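Local structure of L-talarate/galactarate dehydratase (Salmonella typhimurium, 2PP0) at residues W30-A36 and T388-F394. The protein catalyses the magnesium-dependent dehydration of L-talarate and galactarate to 5-keto-4-deoxy-D-glucarate, and also epimerises L-talarate to galactarate. Numbering follows the deposited sequence.
Sequences WVKLSLA and TQLTCEF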
ATOM      1  N   TRP B  30      -8.628 -15.475  20.163  1.00 32.31           N
ATOM      2  CA  TRP B  30     -10.046 -15.282  20.447  1.00 32.16           C
ATOM      3  C   TRP B  30     -10.694 -14.297  19.482  1.00 32.18           C
ATOM      4  O   TRP B  30     -10.095 -13.281  19.126  1.00 29.81           O
ATOM      5  CB  TRP B  30     -10.206 -14.753  21.871  1.00 32.87           C
ATOM      6  CG  TRP B  30     -11.617 -14.563  22.324  1.00 31.08           C
ATOM      7  CD1 TRP B  30     -12.460 -15.523  22.806  1.00 30.39           C
ATOM      8  CD2 TRP B  30     -12.337 -13.324  22.392  1.00 30.52           C
ATOM      9  NE1 TRP B  30     -13.656 -14.957  23.176  1.00 31.52           N
ATOM     10  CE2 TRP B  30     -13.608 -13.610  22.933  1.00 29.16           C
ATOM     11  CE3 TRP B  30     -12.030 -12.000  22.051  1.00 31.24           C
ATOM     12  CZ2 TRP B  30     -14.572 -12.621  23.145  1.00 30.41           C
ATOM     13  CZ3 TRP B  30     -12.991 -11.015  22.261  1.00 32.61           C
ATOM     14  CH2 TRP B  30     -14.248 -11.334  22.804  1.00 30.04           C
ATOM     15  N   VAL B  31     -11.926 -14.605  19.078  1.00 31.42           N
ATOM     16  CA  VAL B  31     -12.684 -13.756  18.166  1.00 29.92           C
ATOM     17  C   VAL B  31     -14.151 -13.736  18.568  1.00 30.69           C
ATOM     18  O   VAL B  31     -14.720 -14.779  18.886  1.00 29.55           O
ATOM     19  CB  VAL B  31     -12.640 -14.275  16.713  1.00 30.45           C
ATOM     20  CG1 VAL B  31     -13.333 -13.272  15.797  1.00 30.32           C
ATOM     21  CG2 VAL B  31     -11.221 -14.522  16.276  1.00 31.48           C
ATOM     22  N   LYS B  32     -14.759 -12.555  18.549  1.00 29.69           N
ATOM     23  CA  LYS B  32     -16.175 -12.421  18.872  1.00 31.63           C
ATOM     24  C   LYS B  32     -16.891 -11.632  17.786  1.00 31.69           C
ATOM     25  O   LYS B  32     -16.506 -10.505  17.469  1.00 31.11           O
ATOM     26  CB  LYS B  32     -16.389 -11.704  20.203  1.00 32.87           C
ATOM     27  CG  LYS B  32     -17.863 -11.564  20.558  1.00 33.36           C
ATOM     28  CD  LYS B  32     -18.063 -10.793  21.848  1.00 36.66           C
ATOM     29  CE  LYS B  32     -19.537 -10.666  22.172  1.00 39.42           C
ATOM     30  NZ  LYS B  32     -19.758  -9.800  23.351  1.00 42.58           N
ATOM     31  N   LEU B  33     -17.936 -12.227  17.219  1.00 30.53           N
ATOM     32  CA  LEU B  33     -18.710 -11.567  16.177  1.00 30.34           C
ATOM     33  C   LEU B  33     -20.071 -11.196  16.737  1.00 30.70           C
ATOM     34  O   LEU B  33     -20.645 -11.938  17.537  1.00 32.01           O
ATOM     35  CB  LEU B  33     -18.887 -12.499  14.976  1.00 31.15           C
ATOM     36  CG  LEU B  33     -17.611 -13.081  14.355  1.00 32.39           C
ATOM     37  CD1 LEU B  33     -17.985 -14.014  13.215  1.00 33.44           C
ATOM     38  CD2 LEU B  33     -16.708 -11.957  13.854  1.00 31.18           C
ATOM     39  N   SER B  34     -20.582 -10.043  16.328  1.00 30.41           N
ATOM     40  CA  SER B  34     -21.881  -9.586  16.792  1.00 31.08           C
ATOM     41  C   SER B  34     -22.722  -9.030  15.652  1.00 32.94           C
ATOM     42  O   SER B  34     -22.196  -8.422  14.715  1.00 32.50           O
ATOM     43  CB  SER B  34     -21.719  -8.493  17.855  1.00 32.58           C
ATOM     44  OG  SER B  34     -21.055  -8.979  19.009  1.00 32.42           O
ATOM     45  N   LEU B  35     -24.029  -9.268  15.727  1.00 31.63           N
ATOM     46  CA  LEU B  35     -24.963  -8.740  14.745  1.00 31.31           C
ATOM     47  C   LEU B  35     -25.893  -7.852  15.548  1.00 31.52           C
ATOM     48  O   LEU B  35     -26.649  -8.335  16.394  1.00 32.88           O
ATOM     49  CB  LEU B  35     -25.776  -9.849  14.068  1.00 31.84           C
ATOM     50  CG  LEU B  35     -26.898  -9.305  13.170  1.00 33.62           C
ATOM     51  CD1 LEU B  35     -26.299  -8.384  12.111  1.00 31.67           C
ATOM     52  CD2 LEU B  35     -27.670 -10.459  12.514  1.00 31.92           C
ATOM     53  N   ALA B  36     -25.827  -6.552  15.298  1.00 31.31           N
ATOM     54  CA  ALA B  36     -26.668  -5.610  16.016  1.00 32.18           C
ATOM     55  C   ALA B  36     -27.500  -4.809  15.036  1.00 32.35           C
ATOM     56  O   ALA B  36     -27.195  -4.759  13.846  1.00 32.30           O
ATOM     57  CB  ALA B  36     -25.800  -4.670  16.857  1.00 31.75           C
ATOM     58  N   THR B 388     -27.314  -5.582  20.257  1.00 35.67           N
ATOM     59  CA  THR B 388     -26.839  -6.828  19.670  1.00 36.77           C
ATOM     60  C   THR B 388     -27.942  -7.884  19.758  1.00 37.71           C
ATOM     61  O   THR B 388     -28.497  -8.118  20.833  1.00 37.51           O
ATOM     62  CB  THR B 388     -25.584  -7.341  20.401  1.00 35.78           C
ATOM     63  OG1 THR B 388     -24.503  -6.422  20.194  1.00 35.88           O
ATOM     64  CG2 THR B 388     -25.185  -8.710  19.888  1.00 35.21           C
ATOM     65  N   GLN B 389     -28.262  -8.508  18.626  1.00 36.82           N
ATOM     66  CA  GLN B 389     -29.295  -9.537  18.596  1.00 37.69           C
ATOM     67  C   GLN B 389     -28.696 -10.931  18.533  1.00 36.44           C
ATOM     68  O   GLN B 389     -29.258 -11.875  19.073  1.00 35.87           O
ATOM     69  CB  GLN B 389     -30.238  -9.316  17.409  1.00 39.31           C
ATOM     70  CG  GLN B 389     -31.288  -8.236  17.662  1.00 43.27           C
ATOM     71  CD  GLN B 389     -32.152  -7.954  16.445  1.00 45.85           C
ATOM     72  OE1 GLN B 389     -32.210  -8.754  15.509  1.00 48.11           O
ATOM     73  NE2 GLN B 389     -32.839  -6.816  16.459  1.00 46.82           N
ATOM     74  N   LEU B 390     -27.548 -11.056  17.877  1.00 35.71           N
ATOM     75  CA  LEU B 390     -26.870 -12.343  17.759  1.00 34.72           C
ATOM     76  C   LEU B 390     -25.384 -12.150  18.026  1.00 34.57           C
ATOM     77  O   LEU B 390     -24.836 -11.083  17.759  1.00 33.84           O
ATOM     78  CB  LEU B 390     -27.053 -12.921  16.347  1.00 34.36           C
ATOM     79  CG  LEU B 390     -28.458 -13.332  15.890  1.00 36.38           C
ATOM     80  CD1 LEU B 390     -28.446 -13.676  14.404  1.00 36.43           C
ATOM     81  CD2 LEU B 390     -28.932 -14.528  16.705  1.00 35.57           C
ATOM     82  N   THR B 391     -24.736 -13.179  18.556  1.00 34.80           N
ATOM     83  CA  THR B 391     -23.302 -13.114  18.821  1.00 35.76           C
ATOM     84  C   THR B 391     -22.744 -14.526  18.919  1.00 35.52           C
ATOM     85  O   THR B 391     -23.489 -15.478  19.160  1.00 34.15           O
ATOM     86  CB  THR B 391     -23.000 -12.339  20.130  1.00 36.75           C
ATOM     87  OG1 THR B 391     -21.582 -12.179  20.269  1.00 39.90           O
ATOM     88  CG2 THR B 391     -23.538 -13.089  21.339  1.00 38.45           C
ATOM     89  N   CYS B 392     -21.441 -14.663  18.695  1.00 34.56           N
ATOM     90  CA  CYS B 392     -20.770 -15.955  18.785  1.00 34.00           C
ATOM     91  C   CYS B 392     -19.291 -15.723  19.069  1.00 34.10           C
ATOM     92  O   CYS B 392     -18.755 -14.663  18.761  1.00 33.71           O
ATOM     93  CB  CYS B 392     -20.941 -16.760  17.490  1.00 34.56           C
ATOM     94  SG  CYS B 392     -20.321 -15.975  15.984  1.00 35.76           S
ATOM     95  N   GLU B 393     -18.636 -16.713  19.665  1.00 33.76           N
ATOM     96  CA  GLU B 393     -17.225 -16.585  19.996  1.00 34.20           C
ATOM     97  C   GLU B 393     -16.421 -17.812  19.608  1.00 34.39           C
ATOM     98  O   GLU B 393     -16.951 -18.923  19.524  1.00 34.05           O
ATOM     99  CB  GLU B 393     -17.070 -16.303  21.493  1.00 35.51           C
ATOM    100  CG  GLU B 393     -17.617 -14.947  21.900  1.00 36.30           C
ATOM    101  CD  GLU B 393     -17.547 -14.710  23.392  1.00 38.22           C
ATOM    102  OE1 GLU B 393     -16.609 -15.230  24.030  1.00 39.88           O
ATOM    103  OE2 GLU B 393     -18.418 -13.991  23.922  1.00 38.45           O
ATOM    104  N   PHE B 394     -15.131 -17.597  19.373  1.00 32.83           N
ATOM    105  CA  PHE B 394     -14.219 -18.655  18.977  1.00 33.82           C
ATOM    106  C   PHE B 394     -12.940 -18.513  19.795  1.00 35.92           C
ATOM    107  O   PHE B 394     -12.514 -17.402  20.099  1.00 35.79           O
ATOM    108  CB  PHE B 394     -13.893 -18.521  17.485  1.00 35.10           C
ATOM    109  CG  PHE B 394     -15.113 -18.446  16.605  1.00 35.34           C
ATOM    110  CD1 PHE B 394     -15.642 -19.595  16.024  1.00 37.00           C
ATOM    111  CD2 PHE B 394     -15.759 -17.231  16.396  1.00 34.51           C
ATOM    112  CE1 PHE B 394     -16.802 -19.534  15.246  1.00 36.73           C
ATOM    113  CE2 PHE B 394     -16.915 -17.158  15.622  1.00 36.77           C
ATOM    114  CZ  PHE B 394     -17.437 -18.313  15.047  1.00 36.64           C
TER
HETATM  115  O   HOH W   1     -21.840  -7.203  20.970  1.00 34.92           O
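Glu393 lays its CG against the aliphatic stem of Lys32, with CG to CG at 3.6 Å. Its carboxylate then reaches the edge of the Trp30 indole. Trp30 NE1 donates to Glu393 OE1 at 3.1 Å. The acceptor lies in the ring plane, but the bond is bent (142° at the hydrogen), and the carboxylate stands 80° to the indole and is met from above its own plane. Glu393 OE1 also forms a salt bridge with Arg397. Lys32 runs fully extended past the same carboxylate, and its NZ stays 4.4 Å from Glu393 OE2, too far for a salt bridge.

The two strands are antiparallel neighbours. Strand 388-395 forms an edge of the four-stranded antiparallel sheet in the N-terminal capping domain of this enolase superfamily fold, so the C-terminal end of the chain returns to the cap. Strand 28-40 is an inner strand, and its opposite edge pairs with strand 57-69.

Thr391 OG1 donates to Leu33 O at 2.9 Å, a reach set by its chi1 of -174°, which turns the hydroxyl opposite the backbone N. That oxygen also accepts a hydrogen bond from Cys392 N. At the far end is a classic beta bulge: Gln389 N (2.8 Å) and Leu390 N (3.2 Å) both donate to Leu35 O. Beside it, a water bridges Ser34 OG and Thr388 OG1, and Thr388 OG1 also bonds to Ala384 O.

The face carrying Val31, Leu33, Leu35, Leu390, Cys392 and Phe394 is largely apolar. The Leu35 and Leu390 side chains run alongside each other, with CD2 of Leu35 3.8 Å from CD1 of Leu390. Leu33 touches Cys392 SG and the Phe394 ring, and helix 86-96 packs on Leu33, Leu35 and Cys392. The pairing is thus two-sided: greasy contacts toward the helix, and on the Trp30 and Glu393 face polar bonds in which the nearby Lys32 and Arg397 would probably favour a charged carboxylate.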